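Local atomic coordinates of nonribosomal peptide synthase (Streptomyces sp. MJ635-86F5, PDB entry 5JJP), a protein that adenylates an aliphatic beta-amino acid, probably using ATP, as a member of the ANL family of AMP-forming enzymes. Residues T421-Y426 with L433-R438; S300-G305 with F326-A331; G196-H201 with G393-P398. All coordinates share one frame; numbering follows the deposited sequence.

All three contacts pair beta strands, but in different sheets. Interaction 1 is a partly buried antiparallel hairpin, its centre about 22 Å from that of the chain. It alone has a salt bridge and an aromatic pair. Interaction 2 lies nearer the middle, its centre about 12 Å from that of the chain, and joins parallel strands by backbone bonds and apolar side chains. Interaction 3 is buried and ties 196-200 to a short edge strand almost 200 residues later, with one water beside it. Interactions 1 and 2 touch: Asp423 OD2 lies 2.5 Å from Tyr329 OH, probably a hydrogen bond. Interaction 3 touches neither; its nearest atoms are about 6 Å from interaction 2.

Interaction 1. Residues T421-Y426 with L433-R438; sequences TGDLAY and LYFCGR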
loop_
_atom_site.group_PDB
_atom_site.type_symbol
_atom_site.label_atom_id
_atom_site.label_comp_id
_atom_site.label_asym_id
_atom_site.label_seq_id
_atom_site.Cartn_x
_atom_site.Cartn_y
_atom_site.Cartn_z
ATOM N N THR A 421 -14.573 -10.991 4.885
ATOM C CA THR A 421 -13.252 -11.145 4.288
ATOM C C THR A 421 -13.093 -12.291 3.363
ATOM O O THR A 421 -12.160 -12.322 2.623
ATOM C CB THR A 421 -12.158 -11.382 5.367
ATOM O OG1 THR A 421 -12.456 -12.561 6.121
ATOM C CG2 THR A 421 -12.085 -10.207 6.325
ATOM N N GLY A 422 -13.934 -13.300 3.499
ATOM C CA GLY A 422 -13.718 -14.575 2.815
ATOM C C GLY A 422 -12.623 -15.403 3.456
ATOM O O GLY A 422 -12.207 -16.409 2.889
ATOM N N ASP A 423 -12.096 -14.978 4.598
ATOM C CA ASP A 423 -11.077 -15.755 5.303
ATOM C C ASP A 423 -11.706 -16.564 6.449
ATOM O O ASP A 423 -12.561 -16.059 7.177
ATOM C CB ASP A 423 -9.990 -14.831 5.899
ATOM C CG ASP A 423 -9.179 -14.106 4.863
ATOM O OD1 ASP A 423 -8.979 -14.657 3.753
ATOM O OD2 ASP A 423 -8.702 -12.977 5.162
ATOM N N LEU A 424 -11.223 -17.798 6.645
ATOM C CA LEU A 424 -11.608 -18.617 7.776
ATOM C C LEU A 424 -10.578 -18.505 8.894
ATOM O O LEU A 424 -9.391 -18.289 8.643
ATOM C CB LEU A 424 -11.682 -20.052 7.348
ATOM C CG LEU A 424 -12.735 -20.357 6.273
ATOM C CD1 LEU A 424 -12.661 -21.822 5.889
ATOM C CD2 LEU A 424 -14.115 -20.039 6.802
ATOM N N ALA A 425 -11.044 -18.603 10.126
ATOM C CA ALA A 425 -10.159 -18.539 11.264
ATOM C C ALA A 425 -10.879 -18.987 12.530
ATOM O O ALA A 425 -12.090 -19.053 12.572
ATOM C CB ALA A 425 -9.611 -17.106 11.446
ATOM N N TYR A 426 -10.108 -19.278 13.559
ATOM C CA TYR A 426 -10.654 -19.517 14.885
ATOM C C TYR A 426 -9.948 -18.578 15.834
ATOM O O TYR A 426 -8.899 -17.981 15.503
ATOM C CB TYR A 426 -10.468 -20.986 15.364
ATOM C CG TYR A 426 -9.015 -21.408 15.503
ATOM C CD1 TYR A 426 -8.356 -22.074 14.452
ATOM C CD2 TYR A 426 -8.288 -21.110 16.650
ATOM C CE1 TYR A 426 -7.005 -22.434 14.545
ATOM C CE2 TYR A 426 -6.930 -21.476 16.750
ATOM C CZ TYR A 426 -6.305 -22.136 15.685
ATOM O OH TYR A 426 -4.979 -22.493 15.762
ATOM N N LEU A 433 -7.004 -14.219 16.726
ATOM C CA LEU A 433 -7.388 -15.109 15.661
ATOM C C LEU A 433 -6.223 -15.878 15.088
ATOM O O LEU A 433 -5.056 -15.499 15.241
ATOM C CB LEU A 433 -8.088 -14.325 14.534
ATOM C CG LEU A 433 -9.267 -13.461 14.941
ATOM C CD1 LEU A 433 -9.955 -12.879 13.722
ATOM C CD2 LEU A 433 -10.249 -14.271 15.770
ATOM N N TYR A 434 -6.573 -16.948 14.386
ATOM C CA TYR A 434 -5.596 -17.830 13.689
ATOM C C TYR A 434 -6.161 -18.154 12.313
ATOM O O TYR A 434 -7.233 -18.741 12.181
ATOM C CB TYR A 434 -5.308 -19.121 14.511
ATOM C CG TYR A 434 -4.677 -18.816 15.872
ATOM C CD1 TYR A 434 -3.317 -18.993 16.107
ATOM C CD2 TYR A 434 -5.444 -18.309 16.893
ATOM C CE1 TYR A 434 -2.742 -18.674 17.338
ATOM C CE2 TYR A 434 -4.890 -17.977 18.105
ATOM C CZ TYR A 434 -3.550 -18.175 18.333
ATOM O OH TYR A 434 -3.062 -17.826 19.560
ATOM N N PHE A 435 -5.430 -17.758 11.290
ATOM C CA PHE A 435 -5.866 -17.924 9.921
ATOM C C PHE A 435 -5.896 -19.390 9.500
ATOM O O PHE A 435 -4.933 -20.087 9.704
ATOM C CB PHE A 435 -4.918 -17.120 9.022
ATOM C CG PHE A 435 -5.217 -17.243 7.550
ATOM C CD1 PHE A 435 -6.364 -16.684 7.011
ATOM C CD2 PHE A 435 -4.354 -17.925 6.714
ATOM C CE1 PHE A 435 -6.635 -16.790 5.664
ATOM C CE2 PHE A 435 -4.622 -18.043 5.365
ATOM C CZ PHE A 435 -5.762 -17.469 4.838
ATOM N N CYS A 436 -6.991 -19.825 8.876
ATOM C CA CYS A 436 -7.176 -21.227 8.429
ATOM C C CYS A 436 -7.471 -21.413 6.932
ATOM O O CYS A 436 -7.854 -22.496 6.523
ATOM C CB CYS A 436 -8.341 -21.860 9.191
ATOM S SG CYS A 436 -7.974 -22.005 10.921
ATOM N N GLY A 437 -7.290 -20.372 6.131
ATOM C CA GLY A 437 -7.513 -20.462 4.699
ATOM C C GLY A 437 -8.744 -19.702 4.230
ATOM O O GLY A 437 -9.498 -19.156 5.014
ATOM N N ARG A 438 -8.895 -19.667 2.921
ATOM C CA ARG A 438 -9.984 -19.005 2.267
ATOM C C ARG A 438 -11.180 -19.927 2.211
ATOM O O ARG A 438 -11.033 -21.113 2.266
ATOM C CB ARG A 438 -9.576 -18.653 0.837
ATOM C CG ARG A 438 -8.368 -17.725 0.712
ATOM C CD ARG A 438 -8.730 -16.286 1.037
ATOM N NE ARG A 438 -9.813 -15.787 0.183
ATOM C CZ ARG A 438 -10.483 -14.654 0.397
ATOM N NH1 ARG A 438 -10.203 -13.890 1.444
ATOM N NH2 ARG A 438 -11.448 -14.297 -0.443
#
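Arg438 grips the 421-426 segment through NH1, which forms a salt bridge with Asp423 OD1 at 2.7 Å. Arg438 NH1 also donates to Thr421 O at 2.8 Å. The carboxylate and guanidinium planes stand 82° apart, and NH1 meets OD1 from above the carboxylate plane. Bends at chi2 and chi3 of Arg438 fold the side chain back toward 421-423, and Gly422 O sits over one face of the guanidinium. Asp423 OD2 is probably hydrogen-bonded to Tyr329 OH, which belongs to interaction 2. Thr421 OG1 accepts from Asp423 N, an ST turn, and also hydrogen-bonds Ile383 O.

The two strands form an antiparallel beta hairpin at the end of the modelled chain. Thr421-Gly422-Asp423 is the TGD core motif (A7) of adenylation enzymes, whose aspartate commonly binds the nucleotide ribose in relatives. Gly437 and Arg438 open motif A8, home of the domain hinge in this family. Cys436 and Gly437 together face Leu424, as in a beta bulge: Leu424 N donates to Gly437 O, and Leu424 O accepts from Cys436 N. Tyr426 and Tyr434 exchange two backbone bonds as a hydrogen-bonded pair.

The Tyr426 and Tyr434 rings are nearly parallel, 7° apart, but barely overlap. Tyr426 has CG between its backbone N and carbonyl carbon (chi1 63°), which lays the ring over Tyr434 CB. Tyr434 CB makes a CH-pi contact 3.7 Å from the centroid of the Tyr426 ring. Cys436 SG approaches that ring obliquely, 3.6 Å from Tyr426 CD1. The Phe435 ring edge meets Asp423 on the other face. Ala425 and Leu433 pack on Ile383 and Val366.

Interaction 2. Residues S300-G305 with F326-A331; sequences SILFSG and FNLYGA
Leu302 pairs with Phe326 on two parallel strands whose directions differ by 26°. Three backbone bonds join the strands. Phe326 N donates to Ile301 O at 2.8 Å. Phe326 O then accepts from Phe303 N at 3.0 Å, the straightest of the three, with an angle of 172° at the hydrogen. Further along, Leu328 N donates to Phe303 O.

Leu302, Phe326 and Leu328 lie on one face. Leu302 has CG opposite its backbone N (chi1 177°), and this turns the branch CD1 toward the neighbouring strand. Leu302 CD1 touches Phe326 CB at 3.6 Å and Leu328 CB at 4.0 Å. The Leu302 and Phe326 side chains cross at about a right angle. Ser304 CB packs on Leu328 CB at 3.7 Å, and Phe233 of helix 232-243 touches both residues. Phe326 and Leu328 also rest on Val339 of the next strand. Phe303 and Asn327 point to the other face. There Phe303 packs on Leu313 of helix 310-319 and meets the ring of Phe308 edge to face.

Helix 310-319 connects the two strands. The contact is therefore the strand pair of a beta-alpha-beta unit, inside a mixed six-stranded sheet of the alpha-beta sandwich fold of this enzyme. Strand 324-329 leads into Tyr329-Gly330-Ala331, the start of the YGATE sequence (core motif A5), which lines the nucleotide site in relatives.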
loop_
_atom_site.group_PDB
_atom_site.type_symbol
_atom_site.label_atom_id
_atom_site.label_comp_id
_atom_site.label_asym_id
_atom_site.label_seq_id
_atom_site.Cartn_x
_atom_site.Cartn_y
_atom_site.Cartn_z
ATOM N N SER A 300 14.712 -4.338 11.397
ATOM C CA SER A 300 13.346 -4.816 11.376
ATOM C C SER A 300 12.886 -5.329 10.046
ATOM O O SER A 300 13.373 -4.923 9.022
ATOM C CB SER A 300 12.416 -3.716 11.854
ATOM O OG SER A 300 12.644 -2.549 11.110
ATOM N N ILE A 301 11.905 -6.225 10.075
ATOM C CA ILE A 301 11.350 -6.785 8.853
ATOM C C ILE A 301 9.842 -6.893 8.996
ATOM O O ILE A 301 9.336 -7.351 10.024
ATOM C CB ILE A 301 11.894 -8.193 8.587
ATOM C CG1 ILE A 301 13.430 -8.186 8.547
ATOM C CG2 ILE A 301 11.346 -8.725 7.279
ATOM C CD1 ILE A 301 14.052 -9.586 8.426
ATOM N N LEU A 302 9.145 -6.500 7.953
ATOM C CA LEU A 302 7.693 -6.578 7.879
ATOM C C LEU A 302 7.315 -7.479 6.714
ATOM O O LEU A 302 7.795 -7.243 5.573
ATOM C CB LEU A 302 7.167 -5.187 7.655
ATOM C CG LEU A 302 5.674 -4.992 7.460
ATOM C CD1 LEU A 302 4.943 -5.372 8.725
ATOM C CD2 LEU A 302 5.314 -3.553 7.102
ATOM N N PHE A 303 6.604 -8.563 6.995
ATOM C CA PHE A 303 6.111 -9.489 5.918
ATOM C C PHE A 303 4.649 -9.391 5.708
ATOM O O PHE A 303 3.927 -9.210 6.652
ATOM C CB PHE A 303 6.097 -10.972 6.274
ATOM C CG PHE A 303 7.246 -11.444 6.983
ATOM C CD1 PHE A 303 8.502 -11.406 6.384
ATOM C CD2 PHE A 303 7.085 -12.020 8.217
ATOM C CE1 PHE A 303 9.614 -11.889 7.051
ATOM C CE2 PHE A 303 8.182 -12.515 8.885
ATOM C CZ PHE A 303 9.454 -12.444 8.308
ATOM N N SER A 304 4.226 -9.761 4.506
ATOM C CA SER A 304 2.825 -10.046 4.274
ATOM C C SER A 304 2.583 -10.735 2.990
ATOM O O SER A 304 3.435 -10.766 2.116
ATOM C CB SER A 304 2.084 -8.735 4.149
ATOM O OG SER A 304 2.506 -8.095 2.967
ATOM N N GLY A 305 1.344 -11.196 2.851
ATOM C CA GLY A 305 0.775 -11.533 1.543
ATOM C C GLY A 305 0.994 -12.978 1.166
ATOM O O GLY A 305 0.776 -13.372 0.002
ATOM N N PHE A 326 7.705 -8.391 12.043
ATOM C CA PHE A 326 6.285 -8.178 12.105
ATOM C C PHE A 326 5.532 -8.951 11.026
ATOM O O PHE A 326 5.872 -8.907 9.872
ATOM C CB PHE A 326 5.999 -6.708 11.849
ATOM C CG PHE A 326 6.739 -5.790 12.732
ATOM C CD1 PHE A 326 6.473 -5.739 14.067
ATOM C CD2 PHE A 326 7.674 -4.883 12.194
ATOM C CE1 PHE A 326 7.160 -4.854 14.881
ATOM C CE2 PHE A 326 8.336 -3.974 13.015
ATOM C CZ PHE A 326 8.099 -4.005 14.367
ATOM N N ASN A 327 4.419 -9.521 11.425
ATOM C CA ASN A 327 3.531 -10.277 10.550
ATOM C C ASN A 327 2.272 -9.446 10.254
ATOM O O ASN A 327 1.548 -8.991 11.170
ATOM C CB ASN A 327 3.173 -11.594 11.255
ATOM C CG ASN A 327 2.114 -12.383 10.518
ATOM O OD1 ASN A 327 2.145 -12.476 9.300
ATOM N ND2 ASN A 327 1.165 -12.958 11.268
ATOM N N LEU A 328 2.053 -9.201 8.976
ATOM C CA LEU A 328 0.993 -8.314 8.545
ATOM C C LEU A 328 -0.110 -9.138 7.871
ATOM O O LEU A 328 0.141 -9.771 6.856
ATOM C CB LEU A 328 1.587 -7.317 7.562
ATOM C CG LEU A 328 0.772 -6.074 7.278
ATOM C CD1 LEU A 328 0.796 -5.165 8.489
ATOM C CD2 LEU A 328 1.328 -5.357 6.048
ATOM N N TYR A 329 -1.306 -9.159 8.440
ATOM C CA TYR A 329 -2.431 -9.921 7.868
ATOM C C TYR A 329 -3.392 -8.910 7.247
ATOM O O TYR A 329 -3.683 -7.858 7.841
ATOM C CB TYR A 329 -3.207 -10.765 8.928
ATOM C CG TYR A 329 -4.673 -11.028 8.508
ATOM C CD1 TYR A 329 -4.981 -11.900 7.468
ATOM C CD2 TYR A 329 -5.727 -10.335 9.110
ATOM C CE1 TYR A 329 -6.296 -12.112 7.041
ATOM C CE2 TYR A 329 -7.046 -10.523 8.688
ATOM C CZ TYR A 329 -7.321 -11.410 7.653
ATOM O OH TYR A 329 -8.628 -11.574 7.220
ATOM N N GLY A 330 -3.886 -9.235 6.055
ATOM C CA GLY A 330 -5.050 -8.524 5.489
ATOM C C GLY A 330 -5.112 -8.590 3.988
ATOM O O GLY A 330 -4.356 -9.318 3.372
ATOM N N ALA A 331 -5.981 -7.781 3.418
ATOM C CA ALA A 331 -6.195 -7.764 2.002
ATOM C C ALA A 331 -6.286 -6.365 1.418
ATOM O O ALA A 331 -6.394 -5.347 2.120
ATOM C CB ALA A 331 -7.467 -8.532 1.679
#

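Interaction 3. Residues G196-H201 with G393-P398; sequences GVVMSH and GYWADP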
loop_
_atom_site.group_PDB
_atom_site.type_symbol
_atom_site.label_atom_id
_atom_site.label_comp_id
_atom_site.label_asym_id
_atom_site.label_seq_id
_atom_site.Cartn_x
_atom_site.Cartn_y
_atom_site.Cartn_z
ATOM N N GLY A 196 -12.319 -4.403 -9.251
ATOM C CA GLY A 196 -11.644 -3.151 -9.027
ATOM C C GLY A 196 -11.951 -2.682 -7.611
ATOM O O GLY A 196 -13.039 -2.191 -7.337
ATOM N N VAL A 197 -10.981 -2.799 -6.722
ATOM C CA VAL A 197 -11.141 -2.341 -5.364
ATOM C C VAL A 197 -10.969 -0.821 -5.319
ATOM O O VAL A 197 -9.911 -0.308 -5.668
ATOM C CB VAL A 197 -10.135 -3.054 -4.435
ATOM C CG1 VAL A 197 -10.139 -2.435 -3.031
ATOM C CG2 VAL A 197 -10.480 -4.510 -4.365
ATOM N N VAL A 198 -11.988 -0.123 -4.851
ATOM C CA VAL A 198 -11.994 1.315 -4.851
ATOM C C VAL A 198 -11.684 1.769 -3.428
ATOM O O VAL A 198 -12.445 1.493 -2.522
ATOM C CB VAL A 198 -13.374 1.892 -5.264
ATOM C CG1 VAL A 198 -13.375 3.406 -5.250
ATOM C CG2 VAL A 198 -13.783 1.367 -6.642
ATOM N N MET A 199 -10.553 2.469 -3.245
ATOM C CA MET A 199 -10.184 2.956 -1.897
ATOM C C MET A 199 -10.318 4.468 -1.803
ATOM O O MET A 199 -9.731 5.177 -2.594
ATOM C CB MET A 199 -8.751 2.558 -1.575
ATOM C CG MET A 199 -8.377 2.758 -0.130
ATOM S SD MET A 199 -9.352 1.741 1.021
ATOM C CE MET A 199 -8.710 0.124 0.546
ATOM N N SER A 200 -11.071 4.962 -0.834
ATOM C CA SER A 200 -11.205 6.397 -0.621
ATOM C C SER A 200 -9.943 6.966 0.079
ATOM O O SER A 200 -9.158 6.238 0.675
ATOM C CB SER A 200 -12.448 6.695 0.241
ATOM O OG SER A 200 -12.254 6.391 1.627
ATOM N N HIS A 201 -9.814 8.283 0.056
ATOM C CA HIS A 201 -8.806 8.954 0.823
ATOM C C HIS A 201 -8.994 8.658 2.287
ATOM O O HIS A 201 -8.053 8.383 3.044
ATOM C CB HIS A 201 -8.868 10.457 0.580
ATOM C CG HIS A 201 -8.463 10.860 -0.792
ATOM N ND1 HIS A 201 -7.185 11.286 -1.091
ATOM C CD2 HIS A 201 -9.156 10.911 -1.954
ATOM C CE1 HIS A 201 -7.104 11.553 -2.388
ATOM N NE2 HIS A 201 -8.296 11.357 -2.927
ATOM N N GLY A 393 -16.127 -0.027 -2.381
ATOM C CA GLY A 393 -16.876 -0.982 -3.151
ATOM C C GLY A 393 -16.042 -1.509 -4.262
ATOM O O GLY A 393 -14.905 -1.060 -4.474
ATOM N N TYR A 394 -16.610 -2.430 -5.019
ATOM C CA TYR A 394 -15.965 -2.929 -6.211
ATOM C C TYR A 394 -16.495 -2.139 -7.402
ATOM O O TYR A 394 -17.699 -1.915 -7.524
ATOM C CB TYR A 394 -16.294 -4.391 -6.397
ATOM C CG TYR A 394 -15.741 -5.293 -5.326
ATOM C CD1 TYR A 394 -14.355 -5.505 -5.225
ATOM C CD2 TYR A 394 -16.581 -5.957 -4.425
ATOM C CE1 TYR A 394 -13.822 -6.353 -4.262
ATOM C CE2 TYR A 394 -16.058 -6.779 -3.440
ATOM C CZ TYR A 394 -14.669 -6.964 -3.351
ATOM O OH TYR A 394 -14.100 -7.788 -2.393
ATOM N N TRP A 395 -15.603 -1.664 -8.242
ATOM C CA TRP A 395 -15.946 -0.666 -9.269
ATOM C C TRP A 395 -17.015 -1.191 -10.231
ATOM O O TRP A 395 -16.905 -2.286 -10.735
ATOM C CB TRP A 395 -14.698 -0.297 -10.050
ATOM C CG TRP A 395 -14.961 0.636 -11.126
ATOM C CD1 TRP A 395 -15.247 0.308 -12.441
ATOM C CD2 TRP A 395 -15.041 2.037 -11.042
ATOM N NE1 TRP A 395 -15.477 1.449 -13.167
ATOM C CE2 TRP A 395 -15.353 2.519 -12.328
ATOM C CE3 TRP A 395 -14.862 2.943 -10.016
ATOM C CZ2 TRP A 395 -15.467 3.850 -12.605
ATOM C CZ3 TRP A 395 -14.994 4.272 -10.278
ATOM C CH2 TRP A 395 -15.279 4.723 -11.564
ATOM N N ALA A 396 -18.095 -0.457 -10.349
ATOM C CA ALA A 396 -19.218 -0.776 -11.260
ATOM C C ALA A 396 -19.910 -2.096 -10.944
ATOM O O ALA A 396 -20.531 -2.652 -11.827
ATOM C CB ALA A 396 -18.743 -0.764 -12.712
ATOM N N ASP A 397 -19.840 -2.553 -9.691
ATOM C CA ASP A 397 -20.331 -3.852 -9.312
ATOM C C ASP A 397 -21.044 -3.794 -7.959
ATOM O O ASP A 397 -20.543 -4.314 -6.949
ATOM C CB ASP A 397 -19.184 -4.842 -9.287
ATOM C CG ASP A 397 -19.657 -6.306 -9.344
ATOM O OD1 ASP A 397 -20.799 -6.600 -8.945
ATOM O OD2 ASP A 397 -18.859 -7.169 -9.768
ATOM N N PRO A 398 -22.249 -3.190 -7.935
ATOM C CA PRO A 398 -22.982 -3.071 -6.690
ATOM C C PRO A 398 -23.317 -4.409 -6.028
ATOM O O PRO A 398 -23.376 -4.496 -4.788
ATOM C CB PRO A 398 -24.257 -2.308 -7.094
ATOM C CG PRO A 398 -24.326 -2.360 -8.580
ATOM C CD PRO A 398 -22.911 -2.498 -9.053
HETATM O O HOH W 1 -15.208 -4.264 -10.231
#
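Gly196 meets Trp395 at the edge of a small antiparallel sheet. Strand 196-200 lies in the middle of it, between strand 181-186 and the short strand 393-394. Gly196 ends the TSGTTGRPKG sequence (core motif A3), a P-loop-like loop that binds phosphate in relatives; its middle is not modelled. Gly196 O accepts from Trp395 N at 2.8 Å, with the donor in the carbonyl plane. Tyr394 CA lies 3.2 Å from Gly196 O, a CA-H...O contact. Val198 N donates to Gly393 O at 3.1 Å. The pairing covers only a few residues, and the second strand is weakly bonded.

The close packing flanks these bonds. Val198 CG2 lies 3.4 Å from Gly393 O. It also meets the edge of the indole in its plane, Val198 CG2 being 3.9 Å from Trp395 CE3. With Trp395 CG trans to N (chi1 177°), the far end of the indole points away from the strand while CB and CE3 stay in contact. Val198 also touches Pro181 and Leu184 of strand 181-186. Val197 lies alongside Tyr394, pointing the same way, with Val197 CG2 3.8 Å from Tyr394 CE1. The Tyr394 ring also makes a cation-pi contact with Lys195, and its hydroxyl is hydrogen-bonded to Glu333.

Beyond Trp395 the contact loosens. The chain leaves the strand in a type II beta turn from Tyr394 to Asp397, with exposed Ala396 at its corner. Asp397 then caps the start of helix 398-404 through OD1, bonded to Ala400 N. A water bridges the segments on this side. It accepts from Gly196 N at 3.1 Å and donates to Trp395 O at 2.7 Å.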